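Local atomic coordinates of xyloglucanase (Paenibacillus pabuli, PDB entry 2JEP), a protein that hydrolyses the plant cell-wall polysaccharide xyloglucan, as a bacterial glycoside hydrolase of family 5. Residues A[40-45]-A[355-360]. Residues are numbered along the deposited sequence; the frame is centred on the assembly and turned at random.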
loop_
_atom_site.group_PDB
_atom_site.type_symbol
_atom_site.label_atom_id
_atom_site.label_comp_id
_atom_site.label_asym_id
_atom_site.label_seq_id
_atom_site.Cartn_x
_atom_site.Cartn_y
_atom_site.Cartn_z
ATOM N N SER A 40 -3.799 -10.463 12.690
ATOM C CA SER A 40 -4.360 -11.775 12.465
ATOM C C SER A 40 -5.583 -11.752 11.538
ATOM O O SER A 40 -5.675 -12.548 10.588
ATOM C CB SER A 40 -4.711 -12.408 13.814
ATOM O OG SER A 40 -3.551 -12.441 14.626
ATOM N N GLU A 41 -6.512 -10.844 11.818
ATOM C CA GLU A 41 -7.742 -10.769 11.059
ATOM C C GLU A 41 -7.518 -10.329 9.616
ATOM O O GLU A 41 -8.271 -10.719 8.737
ATOM C CB GLU A 41 -8.751 -9.870 11.744
ATOM C CG GLU A 41 -9.227 -10.418 13.077
ATOM C CD GLU A 41 -10.352 -9.614 13.678
ATOM O OE1 GLU A 41 -10.839 -8.663 13.029
ATOM O OE2 GLU A 41 -10.764 -9.932 14.818
ATOM N N MET A 42 -6.507 -9.502 9.387
ATOM C CA MET A 42 -6.237 -8.991 8.036
ATOM C C MET A 42 -5.649 -10.050 7.095
ATOM O O MET A 42 -5.701 -9.891 5.876
ATOM C CB MET A 42 -5.305 -7.774 8.110
ATOM C CG MET A 42 -6.044 -6.538 8.634
ATOM S SD MET A 42 -4.997 -5.075 8.718
ATOM C CE MET A 42 -4.887 -4.630 6.971
ATOM N N GLY A 43 -5.028 -11.097 7.645
ATOM C CA GLY A 43 -4.520 -12.181 6.830
ATOM C C GLY A 43 -3.552 -11.688 5.775
ATOM O O GLY A 43 -2.671 -10.864 6.050
ATOM N N ALA A 44 -3.685 -12.248 4.570
ATOM C CA ALA A 44 -2.922 -11.822 3.404
ATOM C C ALA A 44 -3.780 -10.830 2.643
ATOM O O ALA A 44 -4.989 -11.025 2.458
ATOM C CB ALA A 44 -2.561 -13.002 2.513
ATOM N N GLY A 45 -3.163 -9.752 2.211
ATOM C CA GLY A 45 -3.855 -8.752 1.423
ATOM C C GLY A 45 -3.526 -8.761 -0.053
ATOM O O GLY A 45 -2.559 -9.372 -0.489
ATOM N N LYS A 355 4.733 -10.778 12.527
ATOM C CA LYS A 355 3.451 -10.267 12.941
ATOM C C LYS A 355 3.086 -8.976 12.233
ATOM O O LYS A 355 2.615 -8.019 12.838
ATOM C CB LYS A 355 3.421 -10.109 14.470
ATOM C CG LYS A 355 3.985 -11.316 15.179
ATOM C CD LYS A 355 3.179 -12.529 14.914
ATOM N N MET A 356 3.253 -9.005 10.904
ATOM C CA MET A 356 2.901 -7.868 10.074
ATOM C C MET A 356 2.136 -8.354 8.845
ATOM O O MET A 356 2.143 -9.543 8.531
ATOM C CB MET A 356 4.144 -7.060 9.719
ATOM C CG MET A 356 5.270 -7.871 9.101
ATOM S SD MET A 356 6.821 -7.006 8.857
ATOM C CE MET A 356 7.345 -6.771 10.564
ATOM N N VAL A 357 1.415 -7.441 8.185
ATOM C CA VAL A 357 0.465 -7.853 7.151
ATOM C C VAL A 357 1.102 -7.756 5.774
ATOM O O VAL A 357 1.507 -6.670 5.370
ATOM C CB VAL A 357 -0.792 -6.965 7.154
ATOM C CG1 VAL A 357 -1.775 -7.398 6.061
ATOM C CG2 VAL A 357 -1.470 -6.945 8.535
ATOM N N PRO A 358 1.174 -8.872 5.038
ATOM C CA PRO A 358 1.716 -8.809 3.684
ATOM C C PRO A 358 0.601 -8.558 2.671
ATOM O O PRO A 358 -0.384 -9.291 2.667
ATOM C CB PRO A 358 2.309 -10.197 3.500
ATOM C CG PRO A 358 1.424 -11.109 4.314
ATOM C CD PRO A 358 0.807 -10.254 5.418
ATOM N N VAL A 359 0.750 -7.523 1.846
ATOM C CA VAL A 359 -0.249 -7.169 0.846
ATOM C C VAL A 359 0.355 -7.212 -0.566
ATOM O O VAL A 359 1.226 -6.427 -0.893
ATOM C CB VAL A 359 -0.847 -5.763 1.130
ATOM C CG1 VAL A 359 -2.029 -5.475 0.213
ATOM C CG2 VAL A 359 -1.261 -5.626 2.624
ATOM N N TYR A 360 -0.082 -8.184 -1.377
ATOM C CA TYR A 360 0.493 -8.438 -2.688
ATOM C C TYR A 360 0.120 -7.344 -3.689
ATOM O O TYR A 360 -1.020 -6.899 -3.732
ATOM C CB TYR A 360 -0.004 -9.820 -3.194
ATOM C CG TYR A 360 0.552 -10.155 -4.541
ATOM C CD1 TYR A 360 1.846 -10.658 -4.672
ATOM C CD2 TYR A 360 -0.167 -9.874 -5.699
ATOM C CE1 TYR A 360 2.395 -10.885 -5.919
ATOM C CE2 TYR A 360 0.363 -10.100 -6.935
ATOM C CZ TYR A 360 1.644 -10.593 -7.051
ATOM O OH TYR A 360 2.205 -10.768 -8.300
HETATM O O HOH W 1 -0.582 -11.294 0.175
#
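M42 meets V357 with its side chain running at about a right angle to the valine. Its CB lies 3.9 Å from V357 CG2, and its SD, at the end of a chain extended at chi2, also comes within 4.0 Å of that same methyl. The other methyl, V357 CG1, stands anti to its own backbone N and reaches G43 O at 3.6 Å. G43 is where the chain leaves the helix, with a positive phi that glycine takes readily; its carbonyl oxygen touches P358 CD as well as the valine methyl, at the same distance. A44 comes next, hydrogen-bonded through its backbone to K84, just ahead of strand 85-88, and its CA lies 3.7 Å from P358 O.

At G45 the chain becomes strand 45-48, the first of the eight parallel strands of a TIM barrel, and it pairs with 357-362, the eighth: this is the seam that closes the barrel. The parallel bridge joins G45 to V359. G45 N gives a nearly straight bond (174°) to P358 O, 2.9 Å long and in the carbonyl plane, while G45 O takes the N-H of Y360 at the same length from well above its own carbonyl plane, 52° out of it. V359 CG1 packs against the glycine backbone, 3.6 Å from G45 C. A water donates to both G45 O and P358 O, giving each oxygen a second partner. Y360 lays its CB beside G45 O; with CG anti to the backbone N (chi1 -180°), the ring runs on past the glycine, and its OH hydrogen-bonds to F371 O.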